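Local atomic coordinates of monovalent Na+/H+ antiporter subunit D (Dietzia sp. DQ12-45-1b, PDB entry 7D3U), a protein that forms part of the membrane-embedded Mrp complex, a sodium/proton antiporter, and probably contributes to ion or proton movement across the membrane. Residues Thr250-Ala262 with Met304-Phe318. Sequence-based numbering, arbitrary orientation.
Sequences TKIAIYAIYRIYA and MVSQIGYILLGVALF. With LMT (dodecyl-beta-D-maltoside), chain R.
Y258 enters a hollow lined by I311, L312, G314 and V315, a knob-into-hole contact between two transmembrane helices of the antiporter-like fold shared with complex I. The helices run nearly parallel, 11° apart, with axes approaching to 10.0 Å, and the pair is a worked example of an aromatic knob packing where the partner helix departs from regular bonding. V315 CB rides over one face of the ring, toward its rim, as a CH-pi contact 4.1 Å from the Y258 ring centroid. The hydroxyl OH of Y258 donates to I311 O at 2.8 Å, arriving from above the carbonyl plane while G314 N reaches the same oxygen from the opposite face. G314 N thus bonds three residues back, where an α-helix would use the fourth, and G314 has no CB to collide with the hydroxyl. Replacing Y258 by an alanine would remove the knob and would probably leave the hollow between V315 and L312 poorly filled and I311 O with G314 N but without the hydroxyl.

In the middle of the contact the packing is purely aliphatic around I254. Its CG2, anti to the backbone N, meets I311, the side chains crossing at about a right angle, while the ethyl branch touches two partners: I254 CG1 lies 3.6 Å from I308 CD1, and I254 CD1 comes within 3.5 Å of L312 CG. I257 adds CG2 against L312 CD2, so that the leucine fork is held between the two isoleucines. One turn earlier, K251 bends at chi2 (69°) and brings NZ past M304 CG and I308 CD1; S246 O also receives a hydrogen bond from this amine.

At the other end Y261 turns its edge to the face of F318 in an offset edge-to-face pair, planes at 68°. LMT C11 lies over one face of the Y261 ring toward its rim, and LMT C10 comes within 3.6 Å of Y261 CE1.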
ATOM      1  N   THR A 250       0.382   2.141   4.119  1.00 66.98           N
ATOM      2  CA  THR A 250      -0.254   1.029   4.814  1.00 66.98           C
ATOM      3  C   THR A 250      -0.056   1.141   6.317  1.00 66.98           C
ATOM      4  O   THR A 250      -0.944   0.784   7.096  1.00 66.98           O
ATOM      5  CB  THR A 250       0.301  -0.297   4.301  1.00 66.98           C
ATOM      6  OG1 THR A 250       1.718  -0.333   4.511  1.00 66.98           O
ATOM      7  CG2 THR A 250       0.012  -0.453   2.824  1.00 66.98           C
ATOM      8  N   LYS A 251       1.083   1.679   6.746  1.00 66.47           N
ATOM      9  CA  LYS A 251       1.347   1.779   8.174  1.00 66.47           C
ATOM     10  C   LYS A 251       0.579   2.926   8.818  1.00 66.47           C
ATOM     11  O   LYS A 251       0.195   2.826   9.988  1.00 66.47           O
ATOM     12  CB  LYS A 251       2.847   1.927   8.417  1.00 66.47           C
ATOM     13  CG  LYS A 251       3.590   0.598   8.468  1.00 66.47           C
ATOM     14  CD  LYS A 251       3.645  -0.077   7.109  1.00 66.47           C
ATOM     15  CE  LYS A 251       3.969  -1.550   7.239  1.00 66.47           C
ATOM     16  NZ  LYS A 251       3.932  -2.237   5.921  1.00 66.47           N
ATOM     17  N   ILE A 252       0.323   4.009   8.079  1.00 65.21           N
ATOM     18  CA  ILE A 252      -0.590   5.030   8.586  1.00 65.21           C
ATOM     19  C   ILE A 252      -1.991   4.451   8.723  1.00 65.21           C
ATOM     20  O   ILE A 252      -2.709   4.742   9.687  1.00 65.21           O
ATOM     21  CB  ILE A 252      -0.575   6.276   7.682  1.00 65.21           C
ATOM     22  CG1 ILE A 252       0.719   7.065   7.872  1.00 65.21           C
ATOM     23  CG2 ILE A 252      -1.766   7.166   7.972  1.00 65.21           C
ATOM     24  CD1 ILE A 252       1.218   7.088   9.287  1.00 65.21           C
ATOM     25  N   ALA A 253      -2.393   3.599   7.778  1.00 62.63           N
ATOM     26  CA  ALA A 253      -3.682   2.927   7.910  1.00 62.63           C
ATOM     27  C   ALA A 253      -3.707   2.009   9.129  1.00 62.63           C
ATOM     28  O   ALA A 253      -4.729   1.907   9.818  1.00 62.63           O
ATOM     29  CB  ALA A 253      -3.998   2.143   6.639  1.00 62.63           C
ATOM     30  N   ILE A 254      -2.592   1.332   9.409  1.00 63.85           N
ATOM     31  CA  ILE A 254      -2.516   0.470  10.589  1.00 63.85           C
ATOM     32  C   ILE A 254      -2.662   1.296  11.859  1.00 63.85           C
ATOM     33  O   ILE A 254      -3.410   0.936  12.776  1.00 63.85           O
ATOM     34  CB  ILE A 254      -1.199  -0.325  10.602  1.00 63.85           C
ATOM     35  CG1 ILE A 254      -1.075  -1.206   9.364  1.00 63.85           C
ATOM     36  CG2 ILE A 254      -1.109  -1.169  11.853  1.00 63.85           C
ATOM     37  CD1 ILE A 254      -2.287  -2.020   9.078  1.00 63.85           C
ATOM     38  N   TYR A 255      -1.914   2.399  11.946  1.00 65.32           N
ATOM     39  CA  TYR A 255      -2.021   3.277  13.106  1.00 65.32           C
ATOM     40  C   TYR A 255      -3.442   3.791  13.270  1.00 65.32           C
ATOM     41  O   TYR A 255      -3.947   3.904  14.393  1.00 65.32           O
ATOM     42  CB  TYR A 255      -1.040   4.441  12.980  1.00 65.32           C
ATOM     43  CG  TYR A 255      -1.346   5.601  13.900  1.00 65.32           C
ATOM     44  CD1 TYR A 255      -0.880   5.617  15.205  1.00 65.32           C
ATOM     45  CD2 TYR A 255      -2.091   6.685  13.461  1.00 65.32           C
ATOM     46  CE1 TYR A 255      -1.152   6.671  16.048  1.00 65.32           C
ATOM     47  CE2 TYR A 255      -2.371   7.744  14.297  1.00 65.32           C
ATOM     48  CZ  TYR A 255      -1.898   7.732  15.590  1.00 65.32           C
ATOM     49  OH  TYR A 255      -2.171   8.786  16.430  1.00 65.32           O
ATOM     50  N   ALA A 256      -4.106   4.109  12.159  1.00 63.97           N
ATOM     51  CA  ALA A 256      -5.476   4.594  12.237  1.00 63.97           C
ATOM     52  C   ALA A 256      -6.418   3.516  12.746  1.00 63.97           C
ATOM     53  O   ALA A 256      -7.295   3.795  13.568  1.00 63.97           O
ATOM     54  CB  ALA A 256      -5.934   5.090  10.872  1.00 63.97           C
ATOM     55  N   ILE A 257      -6.263   2.282  12.263  1.00 63.89           N
ATOM     56  CA  ILE A 257      -7.104   1.193  12.752  1.00 63.89           C
ATOM     57  C   ILE A 257      -6.890   0.997  14.244  1.00 63.89           C
ATOM     58  O   ILE A 257      -7.848   0.836  15.012  1.00 63.89           O
ATOM     59  CB  ILE A 257      -6.823  -0.102  11.969  1.00 63.89           C
ATOM     60  CG1 ILE A 257      -7.346   0.016  10.540  1.00 63.89           C
ATOM     61  CG2 ILE A 257      -7.467  -1.287  12.661  1.00 63.89           C
ATOM     62  CD1 ILE A 257      -7.312  -1.280   9.770  1.00 63.89           C
ATOM     63  N   TYR A 258      -5.628   1.029  14.681  1.00 66.00           N
ATOM     64  CA  TYR A 258      -5.326   0.891  16.101  1.00 66.00           C
ATOM     65  C   TYR A 258      -6.014   1.978  16.914  1.00 66.00           C
ATOM     66  O   TYR A 258      -6.732   1.687  17.877  1.00 66.00           O
ATOM     67  CB  TYR A 258      -3.818   0.939  16.323  1.00 66.00           C
ATOM     68  CG  TYR A 258      -3.153  -0.414  16.325  1.00 66.00           C
ATOM     69  CD1 TYR A 258      -3.079  -1.171  15.168  1.00 66.00           C
ATOM     70  CD2 TYR A 258      -2.594  -0.931  17.482  1.00 66.00           C
ATOM     71  CE1 TYR A 258      -2.473  -2.403  15.163  1.00 66.00           C
ATOM     72  CE2 TYR A 258      -1.985  -2.163  17.486  1.00 66.00           C
ATOM     73  CZ  TYR A 258      -1.928  -2.893  16.324  1.00 66.00           C
ATOM     74  OH  TYR A 258      -1.322  -4.124  16.318  1.00 66.00           O
ATOM     75  N   ARG A 259      -5.811   3.240  16.533  1.00 67.49           N
ATOM     76  CA  ARG A 259      -6.372   4.346  17.300  1.00 67.49           C
ATOM     77  C   ARG A 259      -7.893   4.302  17.315  1.00 67.49           C
ATOM     78  O   ARG A 259      -8.517   4.517  18.361  1.00 67.49           O
ATOM     79  CB  ARG A 259      -5.883   5.677  16.733  1.00 67.49           C
ATOM     80  CG  ARG A 259      -6.351   6.886  17.512  1.00 67.49           C
ATOM     81  CD  ARG A 259      -5.559   7.039  18.791  1.00 67.49           C
ATOM     82  NE  ARG A 259      -4.229   7.578  18.541  1.00 67.49           N
ATOM     83  CZ  ARG A 259      -3.251   7.599  19.438  1.00 67.49           C
ATOM     84  NH1 ARG A 259      -3.454   7.105  20.651  1.00 67.49           N
ATOM     85  NH2 ARG A 259      -2.071   8.111  19.125  1.00 67.49           N
ATOM     86  N   ILE A 260      -8.511   4.015  16.168  1.00 67.38           N
ATOM     87  CA  ILE A 260      -9.967   4.017  16.088  1.00 67.38           C
ATOM     88  C   ILE A 260     -10.550   2.894  16.930  1.00 67.38           C
ATOM     89  O   ILE A 260     -11.447   3.118  17.750  1.00 67.38           O
ATOM     90  CB  ILE A 260     -10.425   3.921  14.623  1.00 67.38           C
ATOM     91  CG1 ILE A 260     -10.094   5.212  13.882  1.00 67.38           C
ATOM     92  CG2 ILE A 260     -11.910   3.662  14.555  1.00 67.38           C
ATOM     93  CD1 ILE A 260     -10.540   6.443  14.610  1.00 67.38           C
ATOM     94  N   TYR A 261     -10.056   1.667  16.748  1.00 71.64           N
ATOM     95  CA  TYR A 261     -10.616   0.561  17.510  1.00 71.64           C
ATOM     96  C   TYR A 261     -10.273   0.643  18.989  1.00 71.64           C
ATOM     97  O   TYR A 261     -10.993   0.065  19.808  1.00 71.64           O
ATOM     98  CB  TYR A 261     -10.146  -0.778  16.946  1.00 71.64           C
ATOM     99  CG  TYR A 261     -10.947  -1.938  17.478  1.00 71.64           C
ATOM    100  CD1 TYR A 261     -12.180  -2.259  16.934  1.00 71.64           C
ATOM    101  CD2 TYR A 261     -10.482  -2.698  18.539  1.00 71.64           C
ATOM    102  CE1 TYR A 261     -12.922  -3.310  17.424  1.00 71.64           C
ATOM    103  CE2 TYR A 261     -11.219  -3.749  19.035  1.00 71.64           C
ATOM    104  CZ  TYR A 261     -12.437  -4.051  18.474  1.00 71.64           C
ATOM    105  OH  TYR A 261     -13.173  -5.101  18.965  1.00 71.64           O
ATOM    106  N   ALA A 262      -9.207   1.353  19.360  1.00 68.65           N
ATOM    107  CA  ALA A 262      -8.876   1.464  20.772  1.00 68.65           C
ATOM    108  C   ALA A 262      -9.688   2.553  21.453  1.00 68.65           C
ATOM    109  O   ALA A 262     -10.109   2.387  22.603  1.00 68.65           O
ATOM    110  CB  ALA A 262      -7.384   1.732  20.941  1.00 68.65           C
ATOM    111  N   MET A 304       4.574  -7.907   2.334  1.00 72.89           N
ATOM    112  CA  MET A 304       4.059  -6.761   3.071  1.00 72.89           C
ATOM    113  C   MET A 304       2.600  -6.968   3.438  1.00 72.89           C
ATOM    114  O   MET A 304       2.170  -6.590   4.531  1.00 72.89           O
ATOM    115  CB  MET A 304       4.231  -5.489   2.245  1.00 72.89           C
ATOM    116  CG  MET A 304       3.982  -4.215   3.019  1.00 72.89           C
ATOM    117  SD  MET A 304       4.727  -2.798   2.203  1.00 72.89           S
ATOM    118  CE  MET A 304       4.240  -3.124   0.515  1.00 72.89           C
ATOM    119  N   VAL A 305       1.824  -7.574   2.540  1.00 69.61           N
ATOM    120  CA  VAL A 305       0.432  -7.897   2.860  1.00 69.61           C
ATOM    121  C   VAL A 305       0.370  -8.859   4.044  1.00 69.61           C
ATOM    122  O   VAL A 305      -0.417  -8.675   4.985  1.00 69.61           O
ATOM    123  CB  VAL A 305      -0.284  -8.476   1.628  1.00 69.61           C
ATOM    124  CG1 VAL A 305      -1.618  -9.075   2.027  1.00 69.61           C
ATOM    125  CG2 VAL A 305      -0.479  -7.404   0.576  1.00 69.61           C
ATOM    126  N   SER A 306       1.208  -9.896   4.018  1.00 69.75           N
ATOM    127  CA  SER A 306       1.195 -10.881   5.098  1.00 69.75           C
ATOM    128  C   SER A 306       1.640 -10.265   6.420  1.00 69.75           C
ATOM    129  O   SER A 306       1.063 -10.554   7.473  1.00 69.75           O
ATOM    130  CB  SER A 306       2.082 -12.070   4.738  1.00 69.75           C
ATOM    131  OG  SER A 306       3.432 -11.815   5.077  1.00 69.75           O
ATOM    132  N   GLN A 307       2.656  -9.406   6.389  1.00 68.43           N
ATOM    133  CA  GLN A 307       3.096  -8.763   7.620  1.00 68.43           C
ATOM    134  C   GLN A 307       2.085  -7.733   8.108  1.00 68.43           C
ATOM    135  O   GLN A 307       2.007  -7.471   9.312  1.00 68.43           O
ATOM    136  CB  GLN A 307       4.465  -8.118   7.426  1.00 68.43           C
ATOM    137  CG  GLN A 307       5.549  -9.087   6.994  1.00 68.43           C
ATOM    138  CD  GLN A 307       5.777 -10.197   7.994  1.00 68.43           C
ATOM    139  OE1 GLN A 307       5.541 -11.369   7.701  1.00 68.43           O
ATOM    140  NE2 GLN A 307       6.251  -9.838   9.178  1.00 68.43           N
ATOM    141  N   ILE A 308       1.314  -7.132   7.201  1.00 68.25           N
ATOM    142  CA  ILE A 308       0.215  -6.270   7.621  1.00 68.25           C
ATOM    143  C   ILE A 308      -0.836  -7.089   8.350  1.00 68.25           C
ATOM    144  O   ILE A 308      -1.388  -6.659   9.370  1.00 68.25           O
ATOM    145  CB  ILE A 308      -0.380  -5.531   6.409  1.00 68.25           C
ATOM    146  CG1 ILE A 308       0.496  -4.338   6.033  1.00 68.25           C
ATOM    147  CG2 ILE A 308      -1.793  -5.076   6.705  1.00 68.25           C
ATOM    148  CD1 ILE A 308       0.755  -3.401   7.178  1.00 68.25           C
ATOM    149  N   GLY A 309      -1.127  -8.285   7.839  1.00 68.10           N
ATOM    150  CA  GLY A 309      -1.987  -9.194   8.579  1.00 68.10           C
ATOM    151  C   GLY A 309      -1.404  -9.562   9.929  1.00 68.10           C
ATOM    152  O   GLY A 309      -2.136  -9.750  10.904  1.00 68.10           O
ATOM    153  N   TYR A 310      -0.078  -9.680   9.999  1.00 68.60           N
ATOM    154  CA  TYR A 310       0.589  -9.954  11.270  1.00 68.60           C
ATOM    155  C   TYR A 310       0.369  -8.821  12.265  1.00 68.60           C
ATOM    156  O   TYR A 310       0.017  -9.056  13.425  1.00 68.60           O
ATOM    157  CB  TYR A 310       2.086 -10.158  11.043  1.00 68.60           C
ATOM    158  CG  TYR A 310       2.541 -11.594  11.014  1.00 68.60           C
ATOM    159  CD1 TYR A 310       2.882 -12.255  12.182  1.00 68.60           C
ATOM    160  CD2 TYR A 310       2.656 -12.279   9.816  1.00 68.60           C
ATOM    161  CE1 TYR A 310       3.308 -13.561  12.159  1.00 68.60           C
ATOM    162  CE2 TYR A 310       3.082 -13.584   9.784  1.00 68.60           C
ATOM    163  CZ  TYR A 310       3.406 -14.221  10.957  1.00 68.60           C
ATOM    164  OH  TYR A 310       3.830 -15.527  10.924  1.00 68.60           O
ATOM    165  N   ILE A 311       0.594  -7.582  11.827  1.00 66.46           N
ATOM    166  CA  ILE A 311       0.514  -6.436  12.729  1.00 66.46           C
ATOM    167  C   ILE A 311      -0.908  -6.253  13.235  1.00 66.46           C
ATOM    168  O   ILE A 311      -1.149  -6.159  14.444  1.00 66.46           O
ATOM    169  CB  ILE A 311       1.021  -5.165  12.029  1.00 66.46           C
ATOM    170  CG1 ILE A 311       2.469  -5.339  11.586  1.00 66.46           C
ATOM    171  CG2 ILE A 311       0.895  -3.979  12.952  1.00 66.46           C
ATOM    172  CD1 ILE A 311       2.918  -4.289  10.618  1.00 66.46           C
ATOM    173  N   LEU A 312      -1.870  -6.185  12.315  1.00 68.34           N
ATOM    174  CA  LEU A 312      -3.257  -5.956  12.698  1.00 68.34           C
ATOM    175  C   LEU A 312      -3.792  -7.049  13.606  1.00 68.34           C
ATOM    176  O   LEU A 312      -4.776  -6.820  14.316  1.00 68.34           O
ATOM    177  CB  LEU A 312      -4.133  -5.837  11.455  1.00 68.34           C
ATOM    178  CG  LEU A 312      -4.132  -4.451  10.819  1.00 68.34           C
ATOM    179  CD1 LEU A 312      -4.992  -4.427   9.569  1.00 68.34           C
ATOM    180  CD2 LEU A 312      -4.595  -3.409  11.819  1.00 68.34           C
ATOM    181  N   LEU A 313      -3.173  -8.230  13.602  1.00 68.41           N
ATOM    182  CA  LEU A 313      -3.551  -9.253  14.568  1.00 68.41           C
ATOM    183  C   LEU A 313      -3.332  -8.770  15.994  1.00 68.41           C
ATOM    184  O   LEU A 313      -4.007  -9.234  16.918  1.00 68.41           O
ATOM    185  CB  LEU A 313      -2.761 -10.534  14.311  1.00 68.41           C
ATOM    186  CG  LEU A 313      -3.230 -11.782  15.051  1.00 68.41           C
ATOM    187  CD1 LEU A 313      -4.661 -12.100  14.673  1.00 68.41           C
ATOM    188  CD2 LEU A 313      -2.318 -12.951  14.740  1.00 68.41           C
ATOM    189  N   GLY A 314      -2.403  -7.833  16.190  1.00 69.31           N
ATOM    190  CA  GLY A 314      -2.178  -7.291  17.517  1.00 69.31           C
ATOM    191  C   GLY A 314      -3.371  -6.539  18.069  1.00 69.31           C
ATOM    192  O   GLY A 314      -3.542  -6.450  19.287  1.00 69.31           O
ATOM    193  N   VAL A 315      -4.209  -5.984  17.192  1.00 69.03           N
ATOM    194  CA  VAL A 315      -5.424  -5.319  17.649  1.00 69.03           C
ATOM    195  C   VAL A 315      -6.600  -6.284  17.748  1.00 69.03           C
ATOM    196  O   VAL A 315      -7.582  -5.977  18.438  1.00 69.03           O
ATOM    197  CB  VAL A 315      -5.788  -4.129  16.743  1.00 69.03           C
ATOM    198  CG1 VAL A 315      -6.094  -4.591  15.334  1.00 69.03           C
ATOM    199  CG2 VAL A 315      -6.968  -3.369  17.318  1.00 69.03           C
ATOM    200  N   ALA A 316      -6.528  -7.438  17.087  1.00 71.56           N
ATOM    201  CA  ALA A 316      -7.520  -8.483  17.285  1.00 71.56           C
ATOM    202  C   ALA A 316      -7.251  -9.302  18.537  1.00 71.56           C
ATOM    203  O   ALA A 316      -8.078 -10.144  18.901  1.00 71.56           O
ATOM    204  CB  ALA A 316      -7.568  -9.402  16.064  1.00 71.56           C
ATOM    205  N   LEU A 317      -6.120  -9.072  19.195  1.00 70.32           N
ATOM    206  CA  LEU A 317      -5.787  -9.669  20.483  1.00 70.32           C
ATOM    207  C   LEU A 317      -5.746  -8.595  21.562  1.00 70.32           C
ATOM    208  O   LEU A 317      -4.836  -8.561  22.392  1.00 70.32           O
ATOM    209  CB  LEU A 317      -4.455 -10.407  20.414  1.00 70.32           C
ATOM    210  CG  LEU A 317      -4.262 -11.398  19.268  1.00 70.32           C
ATOM    211  CD1 LEU A 317      -2.819 -11.856  19.211  1.00 70.32           C
ATOM    212  CD2 LEU A 317      -5.191 -12.583  19.419  1.00 70.32           C
ATOM    213  N   PHE A 318      -6.732  -7.698  21.535  1.00 70.93           N
ATOM    214  CA  PHE A 318      -6.725  -6.494  22.356  1.00 70.93           C
ATOM    215  C   PHE A 318      -6.434  -6.809  23.816  1.00 70.93           C
ATOM    216  O   PHE A 318      -6.971  -7.764  24.381  1.00 70.93           O
ATOM    217  CB  PHE A 318      -8.067  -5.776  22.230  1.00 70.93           C
ATOM    218  CG  PHE A 318      -7.966  -4.287  22.339  1.00 70.93           C
ATOM    219  CD1 PHE A 318      -7.711  -3.516  21.221  1.00 70.93           C
ATOM    220  CD2 PHE A 318      -8.127  -3.658  23.558  1.00 70.93           C
ATOM    221  CE1 PHE A 318      -7.618  -2.146  21.318  1.00 70.93           C
ATOM    222  CE2 PHE A 318      -8.034  -2.289  23.660  1.00 70.93           C
ATOM    223  CZ  PHE A 318      -7.780  -1.532  22.539  1.00 70.93           C
TER
HETATM  224  C1B LMT R1201     -27.525  -8.024  18.397  1.00 82.06           C
HETATM  225  C2B LMT R1201     -28.549  -8.589  17.393  1.00 82.06           C
HETATM  226  C3B LMT R1201     -29.781  -9.153  18.124  1.00 82.06           C
HETATM  227  C4B LMT R1201     -29.435  -9.485  19.593  1.00 82.06           C
HETATM  228  C5B LMT R1201     -28.984  -8.175  20.267  1.00 82.06           C
HETATM  229  C6B LMT R1201     -28.283  -8.480  21.585  1.00 82.06           C
HETATM  230  O1B LMT R1201     -26.656  -7.165  17.736  1.00 82.06           O
HETATM  231  O2B LMT R1201     -28.908  -7.556  16.567  1.00 82.06           O
HETATM  232  O3B LMT R1201     -30.315 -10.225  17.459  1.00 82.06           O
HETATM  233  O4' LMT R1201     -30.533  -9.989  20.251  1.00 82.06           O
HETATM  234  O5B LMT R1201     -28.167  -7.360  19.445  1.00 82.06           O
HETATM  235  O6B LMT R1201     -27.978  -7.313  22.237  1.00 82.06           O
HETATM  236  C1' LMT R1201     -24.540  -5.456  15.728  1.00 82.06           C
HETATM  237  C2' LMT R1201     -25.636  -6.377  15.171  1.00 82.06           C
HETATM  238  C3' LMT R1201     -25.460  -7.785  15.771  1.00 82.06           C
HETATM  239  C4' LMT R1201     -25.425  -7.696  17.302  1.00 82.06           C
HETATM  240  C5' LMT R1201     -24.319  -6.671  17.646  1.00 82.06           C
HETATM  241  C6' LMT R1201     -23.318  -7.149  18.664  1.00 82.06           C
HETATM  242  O1' LMT R1201     -23.832  -4.886  14.708  1.00 82.06           O
HETATM  243  O2' LMT R1201     -26.847  -5.888  15.581  1.00 82.06           O
HETATM  244  O3' LMT R1201     -24.312  -8.346  15.315  1.00 82.06           O
HETATM  245  O5' LMT R1201     -23.649  -6.246  16.491  1.00 82.06           O
HETATM  246  O6' LMT R1201     -23.497  -8.502  18.768  1.00 82.06           O
HETATM  247  C1  LMT R1201     -22.545  -5.407  14.492  1.00 82.06           C
HETATM  248  C2  LMT R1201     -21.715  -4.214  14.131  1.00 82.06           C
HETATM  249  C3  LMT R1201     -20.574  -4.460  13.205  1.00 82.06           C
HETATM  250  C4  LMT R1201     -19.353  -3.837  13.823  1.00 82.06           C
HETATM  251  C5  LMT R1201     -18.134  -4.286  13.100  1.00 82.06           C
HETATM  252  C6  LMT R1201     -16.897  -4.083  13.903  1.00 82.06           C
HETATM  253  C7  LMT R1201     -15.715  -4.575  13.129  1.00 82.06           C
HETATM  254  C8  LMT R1201     -14.487  -4.395  13.944  1.00 82.06           C
HETATM  255  C9  LMT R1201     -13.246  -4.869  13.269  1.00 82.06           C
HETATM  256  C10 LMT R1201     -12.091  -4.547  14.171  1.00 82.06           C
HETATM  257  C11 LMT R1201     -11.489  -5.784  14.754  1.00 82.06           C
HETATM  258  C12 LMT R1201     -10.007  -5.793  14.602  1.00 82.06           C